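Long-range contacts in putative cytoplasmic protein (Salmonella typhimurium, PDB 2GK3), which is of unknown function but assembles into a hexamer and belongs by sequence to a putative glutamine amidotransferase family of the class I glutaminase clan: residues S129-E134 with V150-G155; D157-P162 with Y189-A194; Y183-G188 with T233-S238. All coordinates share one frame; numbering follows the deposited sequence.

Contact 1. Residues S129-E134 with V150-G155; sequences SFMGIE and VIMLDG
Phe-130 and Met-131 pack on strand 150-151 and the loop that follows, Phe-130 against side chains and Met-131 mainly against carbonyl oxygens, with no hydrogen bond between the segments. Met-131, a selenomethionine here, can be followed outward. Its CB lies 3.2 Å from Gly-155 O. CG comes next, 3.4 Å from Leu-153 O, and SE continues the chain. Bends at chi2 (-64°) and chi3 (-110°) then fold it so that the terminal CE rests between two backbone oxygens, 3.5 Å from Leu-153 O and equally far from Asp-154 O. The side chain thus runs alongside the loop 153-155 and meets mainly its carbonyls. Met-152, also a selenomethionine, serves Phe-130 instead: its SE sits at the ring edge, 5.5 Å from the centroid of the Phe-130 ring and close to the ring plane, a Met-aromatic contact, while its CG packs 3.9 Å from Phe-130 CB. Farther along the ring, Phe-130 CE1 touches Val-150 CG2 at 4.1 Å, the two side chains crossing at about a right angle. Cys-222 of strand 218-223 also packs against both Phe-130 and Val-150. The loop after strand 120-124 is therefore held here by nondirectional ring, selenium and carbon-to-carbonyl contacts, and directional bonds to the backbone N of Met-131 and of Gly-132 come from the Asp-157 carboxylate.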
loop_
_atom_site.group_PDB
_atom_site.type_symbol
_atom_site.label_atom_id
_atom_site.label_comp_id
_atom_site.label_asym_id
_atom_site.label_seq_id
_atom_site.Cartn_x
_atom_site.Cartn_y
_atom_site.Cartn_z
ATOM N N SER E 129 -18.918 -10.766 -3.180
ATOM C CA SER E 129 -20.343 -11.040 -3.243
ATOM C C SER E 129 -20.852 -11.447 -1.841
ATOM O O SER E 129 -20.062 -11.850 -0.974
ATOM C CB SER E 129 -20.591 -12.170 -4.240
ATOM O OG SER E 129 -20.419 -11.745 -5.584
ATOM N N PHE E 130 -22.171 -11.334 -1.647
ATOM C CA PHE E 130 -22.858 -11.699 -0.405
ATOM C C PHE E 130 -22.191 -11.013 0.785
ATOM O O PHE E 130 -22.202 -9.765 0.864
ATOM C CB PHE E 130 -22.990 -13.228 -0.284
ATOM C CG PHE E 130 -23.790 -13.836 -1.416
ATOM C CD1 PHE E 130 -25.156 -13.580 -1.530
ATOM C CD2 PHE E 130 -23.160 -14.605 -2.407
ATOM C CE1 PHE E 130 -25.903 -14.108 -2.617
ATOM C CE2 PHE E 130 -23.884 -15.130 -3.490
ATOM C CZ PHE E 130 -25.249 -14.885 -3.603
HETATM N N MSE E 131 -21.607 -11.773 1.710
HETATM C CA MSE E 131 -20.754 -11.112 2.709
HETATM C C MSE E 131 -19.314 -11.126 2.236
HETATM O O MSE E 131 -18.643 -10.107 2.274
HETATM C CB MSE E 131 -20.903 -11.725 4.121
HETATM C CG MSE E 131 -22.237 -11.437 4.752
HETATM SE SE MSE E 131 -22.478 -9.477 5.063
HETATM C CE MSE E 131 -22.365 -9.535 7.043
ATOM N N GLY E 132 -18.854 -12.289 1.787
ATOM C CA GLY E 132 -17.536 -12.445 1.198
ATOM C C GLY E 132 -16.363 -12.362 2.150
ATOM O O GLY E 132 -16.514 -12.466 3.377
ATOM N N ILE E 133 -15.181 -12.173 1.575
ATOM C CA ILE E 133 -13.944 -12.152 2.360
ATOM C C ILE E 133 -13.928 -10.997 3.362
ATOM O O ILE E 133 -14.183 -9.833 3.003
ATOM C CB ILE E 133 -12.631 -12.177 1.486
ATOM C CG1 ILE E 133 -11.424 -12.499 2.400
ATOM C CG2 ILE E 133 -12.481 -10.870 0.663
ATOM C CD1 ILE E 133 -10.164 -12.904 1.710
ATOM N N GLU E 134 -13.642 -11.347 4.616
ATOM C CA GLU E 134 -13.743 -10.422 5.744
ATOM C C GLU E 134 -15.096 -9.678 5.840
ATOM O O GLU E 134 -15.182 -8.639 6.483
ATOM C CB GLU E 134 -12.576 -9.431 5.736
ATOM C CG GLU E 134 -11.169 -10.055 5.869
ATOM C CD GLU E 134 -10.065 -8.995 5.914
ATOM O OE1 GLU E 134 -8.920 -9.294 5.470
ATOM O OE2 GLU E 134 -10.346 -7.844 6.381
ATOM N N VAL E 150 -32.016 -15.569 -0.404
ATOM C CA VAL E 150 -31.221 -16.217 0.648
ATOM C C VAL E 150 -31.019 -15.265 1.829
ATOM O O VAL E 150 -31.139 -14.039 1.692
ATOM C CB VAL E 150 -29.839 -16.740 0.125
ATOM C CG1 VAL E 150 -30.024 -17.777 -0.973
ATOM C CG2 VAL E 150 -28.912 -15.585 -0.339
ATOM N N ILE E 151 -30.710 -15.826 2.993
ATOM C CA ILE E 151 -30.354 -15.015 4.170
ATOM C C ILE E 151 -28.871 -15.250 4.374
ATOM O O ILE E 151 -28.418 -16.388 4.345
ATOM C CB ILE E 151 -31.195 -15.420 5.408
ATOM C CG1 ILE E 151 -32.650 -14.973 5.220
ATOM C CG2 ILE E 151 -30.624 -14.817 6.702
ATOM C CD1 ILE E 151 -33.638 -15.799 6.029
HETATM N N MSE E 152 -28.110 -14.178 4.528
HETATM C CA MSE E 152 -26.663 -14.269 4.620
HETATM C C MSE E 152 -26.170 -14.528 6.048
HETATM O O MSE E 152 -26.944 -14.439 7.004
HETATM C CB MSE E 152 -26.038 -12.981 4.081
HETATM C CG MSE E 152 -25.663 -13.042 2.583
HETATM SE SE MSE E 152 -25.737 -11.287 1.826
HETATM C CE MSE E 152 -24.318 -10.516 2.750
ATOM N N LEU E 153 -24.882 -14.826 6.188
ATOM C CA LEU E 153 -24.254 -14.930 7.521
ATOM C C LEU E 153 -23.925 -13.537 8.079
ATOM O O LEU E 153 -24.049 -12.541 7.371
ATOM C CB LEU E 153 -22.996 -15.818 7.477
ATOM C CG LEU E 153 -23.108 -17.222 6.859
ATOM C CD1 LEU E 153 -21.791 -18.001 7.016
ATOM C CD2 LEU E 153 -24.270 -18.036 7.435
ATOM N N ASP E 154 -23.541 -13.474 9.348
ATOM C CA ASP E 154 -23.177 -12.208 10.005
ATOM C C ASP E 154 -21.704 -11.806 9.868
ATOM O O ASP E 154 -21.334 -10.691 10.202
ATOM C CB ASP E 154 -23.564 -12.248 11.487
ATOM C CG ASP E 154 -25.061 -12.373 11.687
ATOM O OD1 ASP E 154 -25.826 -11.656 10.981
ATOM O OD2 ASP E 154 -25.478 -13.196 12.541
ATOM N N GLY E 155 -20.868 -12.696 9.371
ATOM C CA GLY E 155 -19.485 -12.353 9.069
ATOM C C GLY E 155 -19.063 -12.936 7.730
ATOM O O GLY E 155 -19.896 -13.180 6.837
#

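Contact 2. Residues D157-P162 with Y189-A194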
loop_
_atom_site.group_PDB
_atom_site.type_symbol
_atom_site.label_atom_id
_atom_site.label_comp_id
_atom_site.label_asym_id
_atom_site.label_seq_id
_atom_site.Cartn_x
_atom_site.Cartn_y
_atom_site.Cartn_z
ATOM N N ASP E 157 -18.318 -15.325 4.983
ATOM C CA ASP E 157 -19.245 -16.402 4.643
ATOM C C ASP E 157 -18.664 -17.399 3.636
ATOM O O ASP E 157 -19.391 -18.230 3.086
ATOM C CB ASP E 157 -20.588 -15.816 4.151
ATOM C CG ASP E 157 -20.459 -15.043 2.848
ATOM O OD1 ASP E 157 -19.322 -14.920 2.321
ATOM O OD2 ASP E 157 -21.499 -14.572 2.331
ATOM N N ARG E 158 -17.360 -17.283 3.389
ATOM C CA ARG E 158 -16.642 -18.170 2.496
ATOM C C ARG E 158 -16.546 -19.567 3.106
ATOM O O ARG E 158 -16.288 -19.729 4.308
ATOM C CB ARG E 158 -15.191 -17.697 2.287
ATOM C CG ARG E 158 -14.984 -16.466 1.443
ATOM C CD ARG E 158 -13.504 -16.025 1.490
ATOM N NE ARG E 158 -13.025 -15.783 2.860
ATOM C CZ ARG E 158 -11.907 -16.276 3.402
ATOM N NH1 ARG E 158 -11.070 -17.033 2.702
ATOM N NH2 ARG E 158 -11.594 -15.957 4.645
ATOM N N VAL E 159 -16.754 -20.564 2.253
ATOM C CA VAL E 159 -16.353 -21.916 2.544
ATOM C C VAL E 159 -15.274 -22.235 1.528
ATOM O O VAL E 159 -15.527 -22.273 0.324
ATOM C CB VAL E 159 -17.552 -22.897 2.468
ATOM C CG1 VAL E 159 -17.070 -24.378 2.594
ATOM C CG2 VAL E 159 -18.595 -22.542 3.560
ATOM N N GLU E 160 -14.051 -22.397 2.010
ATOM C CA GLU E 160 -12.922 -22.754 1.123
ATOM C C GLU E 160 -12.771 -24.285 1.070
ATOM O O GLU E 160 -12.652 -24.951 2.115
ATOM C CB GLU E 160 -11.618 -22.110 1.598
ATOM C CG GLU E 160 -11.668 -20.581 1.708
ATOM C CD GLU E 160 -11.643 -19.868 0.345
ATOM O OE1 GLU E 160 -11.659 -20.542 -0.712
ATOM O OE2 GLU E 160 -11.603 -18.618 0.342
ATOM N N LYS E 161 -12.800 -24.812 -0.151
ATOM C CA LYS E 161 -12.594 -26.233 -0.418
ATOM C C LYS E 161 -11.480 -26.466 -1.464
ATOM O O LYS E 161 -11.772 -26.871 -2.588
ATOM C CB LYS E 161 -13.906 -26.855 -0.905
ATOM C CG LYS E 161 -15.025 -26.838 0.137
ATOM C CD LYS E 161 -14.953 -28.063 1.035
ATOM C CE LYS E 161 -15.815 -27.932 2.286
ATOM N NZ LYS E 161 -15.446 -29.033 3.276
ATOM N N PRO E 162 -10.198 -26.232 -1.093
ATOM C CA PRO E 162 -9.094 -26.475 -2.031
ATOM C C PRO E 162 -9.083 -27.866 -2.672
ATOM O O PRO E 162 -8.601 -28.002 -3.803
ATOM C CB PRO E 162 -7.842 -26.292 -1.173
ATOM C CG PRO E 162 -8.328 -26.248 0.248
ATOM C CD PRO E 162 -9.702 -25.745 0.207
ATOM N N TYR E 189 -17.314 -21.588 -1.994
ATOM C CA TYR E 189 -18.618 -20.964 -2.170
ATOM C C TYR E 189 -18.924 -20.045 -0.992
ATOM O O TYR E 189 -18.274 -20.140 0.057
ATOM C CB TYR E 189 -19.729 -22.021 -2.356
ATOM C CG TYR E 189 -19.963 -22.930 -1.148
ATOM C CD1 TYR E 189 -21.015 -22.682 -0.264
ATOM C CD2 TYR E 189 -19.154 -24.042 -0.919
ATOM C CE1 TYR E 189 -21.258 -23.513 0.827
ATOM C CE2 TYR E 189 -19.382 -24.893 0.169
ATOM C CZ TYR E 189 -20.437 -24.622 1.042
ATOM O OH TYR E 189 -20.656 -25.434 2.135
ATOM N N ASN E 190 -19.896 -19.154 -1.191
ATOM C CA ASN E 190 -20.469 -18.350 -0.114
ATOM C C ASN E 190 -21.595 -19.132 0.554
ATOM O O ASN E 190 -22.531 -19.592 -0.123
ATOM C CB ASN E 190 -21.032 -17.038 -0.654
ATOM C CG ASN E 190 -19.965 -16.118 -1.211
ATOM O OD1 ASN E 190 -19.799 -16.024 -2.427
ATOM N ND2 ASN E 190 -19.246 -15.431 -0.336
ATOM N N GLN E 191 -21.502 -19.291 1.874
ATOM C CA GLN E 191 -22.526 -20.013 2.630
ATOM C C GLN E 191 -23.709 -19.130 2.976
ATOM O O GLN E 191 -23.563 -18.109 3.627
ATOM C CB GLN E 191 -21.957 -20.587 3.926
ATOM C CG GLN E 191 -22.963 -21.442 4.702
ATOM C CD GLN E 191 -22.334 -22.134 5.876
ATOM O OE1 GLN E 191 -21.810 -21.493 6.782
ATOM N NE2 GLN E 191 -22.366 -23.452 5.864
ATOM N N ALA E 192 -24.894 -19.536 2.551
ATOM C CA ALA E 192 -26.102 -18.793 2.894
ATOM C C ALA E 192 -27.221 -19.794 3.249
ATOM O O ALA E 192 -27.055 -20.994 3.092
ATOM C CB ALA E 192 -26.507 -17.864 1.759
ATOM N N VAL E 193 -28.320 -19.284 3.776
ATOM C CA VAL E 193 -29.479 -20.088 4.081
ATOM C C VAL E 193 -30.586 -19.633 3.122
ATOM O O VAL E 193 -30.872 -18.432 3.017
ATOM C CB VAL E 193 -29.912 -19.909 5.562
ATOM C CG1 VAL E 193 -31.188 -20.690 5.840
ATOM C CG2 VAL E 193 -28.771 -20.350 6.528
ATOM N N ALA E 194 -31.182 -20.583 2.408
ATOM C CA ALA E 194 -32.316 -20.263 1.542
ATOM C C ALA E 194 -33.500 -19.721 2.364
ATOM O O ALA E 194 -33.789 -20.241 3.434
ATOM C CB ALA E 194 -32.734 -21.491 0.769
HETATM O O HOH W 1 -23.939 -15.373 3.661
#
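Strands 158-161 and 185-194 run antiparallel, with Val-159 and Tyr-189 as the hydrogen-bonded pair and Arg-158 and Asn-190 as the non-hydrogen-bonded pair beside it. This short antiparallel beta pairing sets strand 158-161 against the long, broken strand 185-194: Val-159 N gives to Tyr-189 O at 2.7 Å and Tyr-189 N returns the bond to Val-159 O. Beyond the regular bridges, Gln-191 N reaches Asp-157 O at 2.7 Å in an almost straight bond (177°). On the face of Val-159 and Tyr-189, the valine lies over the phenol ring as a CH-pi contact, its CB 3.8 Å from the centroid of the Tyr-189 ring and displaced toward the rim. A chi1 of 64° sets Tyr-189 CG between its own backbone N and carbonyl carbon, and the ring runs alongside the valine, with Val-159 CG1 only 3.4 Å from Tyr-189 CE2. The phenol OH goes on to Asp-207, which also receives Gln-191 NE2. Toward the other face, Arg-158 NH1 forms a salt bridge with Glu-160 OE2 along its own strand, and both residues meet a neighbouring subunit of the hexamer, at its Asn-89 and Leu-93. Asn-190 uses both ends of its amide: OD1 accepts from Gly-126 N, and ND2 gives to Asp-157 OD1 at 2.7 Å, arriving from above the carboxylate plane. Asp-157 OD2, which also accepts from Met-131 N, takes a bond from a water that donates to it at 2.9 Å and to Gln-191 O at 2.8 Å.

Contact 3. Residues Y183-G188 with T233-S238; sequences YPVFLG and TQQFMS
With chi1 at 56°, Thr-233 holds OG1 between its backbone N and carbonyl carbon, where it can face strand and helix together, while Gln-235 stretches out (chi1 173°, extended beyond CG) to bring its amide oxygen to the strand. Thr-233 OG1 donates to Val-185 O at 2.6 Å, tilted from the carbonyl plane, and accepts from Phe-236 N at 3.1 Å. The other backbone polar atom of Val-185 is taken by the glutamine: Val-185 N gives to Gln-235 OE1 at 3.0 Å, again with the donor tilted from the plane of the carbonyl. Both are thereby answered by side chains of the N-cap and of the first turn of the short helix. Apolar groups fill in around these bonds. The edge of Phe-186 points at the face of Phe-236 in an edge-to-face pair, ring centroids 4.7 Å apart and planes at 53°; the nearest atoms are Phe-186 CE2 and Phe-236 CD2, at 3.5 Å. Pro-184 CG comes within 3.6 Å of Phe-236 CD1, and Thr-233 CG2 rests 3.8 Å from Leu-187 CD1. Beyond the segments, Phe-236 continues into Tyr-242 and helix 242-253, and Val-185 and Leu-187 also pack on a neighbouring subunit. The whole is a helix N-cap docked on a beta strand, in which the capping threonine also bonds to the strand backbone.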
loop_
_atom_site.group_PDB
_atom_site.type_symbol
_atom_site.label_atom_id
_atom_site.label_comp_id
_atom_site.label_asym_id
_atom_site.label_seq_id
_atom_site.Cartn_x
_atom_site.Cartn_y
_atom_site.Cartn_z
ATOM N N TYR E 183 -22.000 -33.330 -12.833
ATOM C CA TYR E 183 -21.763 -32.060 -12.176
ATOM C C TYR E 183 -20.305 -31.877 -11.762
ATOM O O TYR E 183 -19.683 -32.804 -11.236
ATOM C CB TYR E 183 -22.706 -31.892 -10.987
ATOM C CG TYR E 183 -24.080 -31.402 -11.380
ATOM C CD1 TYR E 183 -25.137 -32.293 -11.563
ATOM C CD2 TYR E 183 -24.330 -30.025 -11.573
ATOM C CE1 TYR E 183 -26.410 -31.837 -11.937
ATOM C CE2 TYR E 183 -25.606 -29.560 -11.938
ATOM C CZ TYR E 183 -26.632 -30.470 -12.115
ATOM O OH TYR E 183 -27.883 -30.015 -12.458
ATOM N N PRO E 184 -19.748 -30.676 -12.014
ATOM C CA PRO E 184 -18.330 -30.456 -11.763
ATOM C C PRO E 184 -17.974 -30.128 -10.313
ATOM O O PRO E 184 -18.844 -29.935 -9.469
ATOM C CB PRO E 184 -17.986 -29.262 -12.665
ATOM C CG PRO E 184 -19.302 -28.639 -13.050
ATOM C CD PRO E 184 -20.427 -29.474 -12.531
ATOM N N VAL E 185 -16.678 -30.029 -10.062
ATOM C CA VAL E 185 -16.128 -29.672 -8.779
ATOM C C VAL E 185 -15.929 -28.142 -8.675
ATOM O O VAL E 185 -15.656 -27.465 -9.678
ATOM C CB VAL E 185 -14.830 -30.506 -8.557
ATOM C CG1 VAL E 185 -13.820 -29.817 -7.672
ATOM C CG2 VAL E 185 -15.196 -31.912 -8.013
ATOM N N PHE E 186 -16.110 -27.619 -7.458
ATOM C CA PHE E 186 -15.918 -26.214 -7.105
ATOM C C PHE E 186 -14.968 -26.158 -5.945
ATOM O O PHE E 186 -14.951 -27.078 -5.119
ATOM C CB PHE E 186 -17.237 -25.571 -6.684
ATOM C CG PHE E 186 -18.235 -25.535 -7.769
ATOM C CD1 PHE E 186 -18.994 -26.671 -8.066
ATOM C CD2 PHE E 186 -18.387 -24.382 -8.539
ATOM C CE1 PHE E 186 -19.895 -26.673 -9.113
ATOM C CE2 PHE E 186 -19.282 -24.360 -9.593
ATOM C CZ PHE E 186 -20.042 -25.506 -9.889
ATOM N N LEU E 187 -14.185 -25.082 -5.864
ATOM C CA LEU E 187 -13.145 -24.985 -4.840
ATOM C C LEU E 187 -13.561 -24.102 -3.650
ATOM O O LEU E 187 -12.756 -23.771 -2.775
ATOM C CB LEU E 187 -11.815 -24.566 -5.483
ATOM C CG LEU E 187 -10.805 -25.658 -5.940
ATOM C CD1 LEU E 187 -11.379 -27.026 -6.281
ATOM C CD2 LEU E 187 -9.953 -25.199 -7.072
ATOM N N GLY E 188 -14.846 -23.755 -3.610
ATOM C CA GLY E 188 -15.341 -22.824 -2.609
ATOM C C GLY E 188 -16.675 -22.221 -2.979
ATOM O O GLY E 188 -17.125 -22.344 -4.117
ATOM N N THR E 233 -13.956 -23.980 -11.208
ATOM C CA THR E 233 -12.815 -24.725 -11.744
ATOM C C THR E 233 -12.805 -24.732 -13.260
ATOM O O THR E 233 -13.838 -24.513 -13.885
ATOM C CB THR E 233 -12.791 -26.168 -11.258
ATOM O OG1 THR E 233 -14.034 -26.799 -11.593
ATOM C CG2 THR E 233 -12.554 -26.210 -9.761
ATOM N N GLN E 234 -11.631 -24.987 -13.840
ATOM C CA GLN E 234 -11.498 -25.167 -15.285
ATOM C C GLN E 234 -12.467 -26.240 -15.747
ATOM O O GLN E 234 -13.037 -26.145 -16.830
ATOM C CB GLN E 234 -10.063 -25.560 -15.664
ATOM C CG GLN E 234 -9.024 -24.441 -15.533
ATOM C CD GLN E 234 -9.506 -23.127 -16.148
ATOM O OE1 GLN E 234 -9.761 -23.033 -17.368
ATOM N NE2 GLN E 234 -9.648 -22.102 -15.296
ATOM N N GLN E 235 -12.650 -27.259 -14.911
ATOM C CA GLN E 235 -13.620 -28.319 -15.167
ATOM C C GLN E 235 -15.050 -27.765 -15.249
ATOM O O GLN E 235 -15.859 -28.206 -16.068
ATOM C CB GLN E 235 -13.491 -29.403 -14.103
ATOM C CG GLN E 235 -14.558 -30.486 -14.155
ATOM C CD GLN E 235 -14.405 -31.479 -13.031
ATOM O OE1 GLN E 235 -15.266 -31.590 -12.168
ATOM N NE2 GLN E 235 -13.288 -32.194 -13.020
ATOM N N PHE E 236 -15.352 -26.782 -14.415
ATOM C CA PHE E 236 -16.665 -26.152 -14.462
ATOM C C PHE E 236 -16.844 -25.311 -15.739
ATOM O O PHE E 236 -17.907 -25.347 -16.364
ATOM C CB PHE E 236 -16.897 -25.339 -13.187
ATOM C CG PHE E 236 -18.168 -24.550 -13.185
ATOM C CD1 PHE E 236 -19.366 -25.114 -13.623
ATOM C CD2 PHE E 236 -18.174 -23.245 -12.714
ATOM C CE1 PHE E 236 -20.553 -24.385 -13.607
ATOM C CE2 PHE E 236 -19.352 -22.500 -12.686
ATOM C CZ PHE E 236 -20.539 -23.068 -13.132
HETATM N N MSE E 237 -15.794 -24.576 -16.118
HETATM C CA MSE E 237 -15.796 -23.738 -17.339
HETATM C C MSE E 237 -16.068 -24.560 -18.594
HETATM O O MSE E 237 -16.805 -24.134 -19.488
HETATM C CB MSE E 237 -14.448 -23.055 -17.556
HETATM C CG MSE E 237 -13.732 -22.538 -16.347
HETATM SE SE MSE E 237 -14.110 -20.652 -16.063
HETATM C CE MSE E 237 -15.473 -21.042 -14.717
ATOM N N SER E 238 -15.439 -25.730 -18.666
ATOM C CA SER E 238 -15.522 -26.564 -19.867
ATOM C C SER E 238 -16.530 -27.691 -19.707
ATOM O O SER E 238 -16.596 -28.605 -20.533
ATOM C CB SER E 238 -14.139 -27.095 -20.251
ATOM O OG SER E 238 -13.423 -27.509 -19.099
#

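How the contacts relate
Strand 185-194 ties the set together: contact 2 and contact 3 both use it, and contact 1 reaches it through strand 150-151, whose Ile-151 N probably bonds to Val-193 O. Contact 2 is the most uniformly buried, with no exposed touching residue; contact 3 is buried but has Gln-235 at its exposed rim; contact 1 is partly buried. Contact 2 joins strand to strand chiefly by backbone bonds, contact 3 joins strand to helix by side-chain bonds and aromatic packing, and contact 1 packs a loop on a short strand and its following loop without a hydrogen bond across. The carboxylate of Asp-157 serves both contact 1 and contact 2, and a probable bond from Lys-161 N to Leu-187 O links contacts 2 and 3.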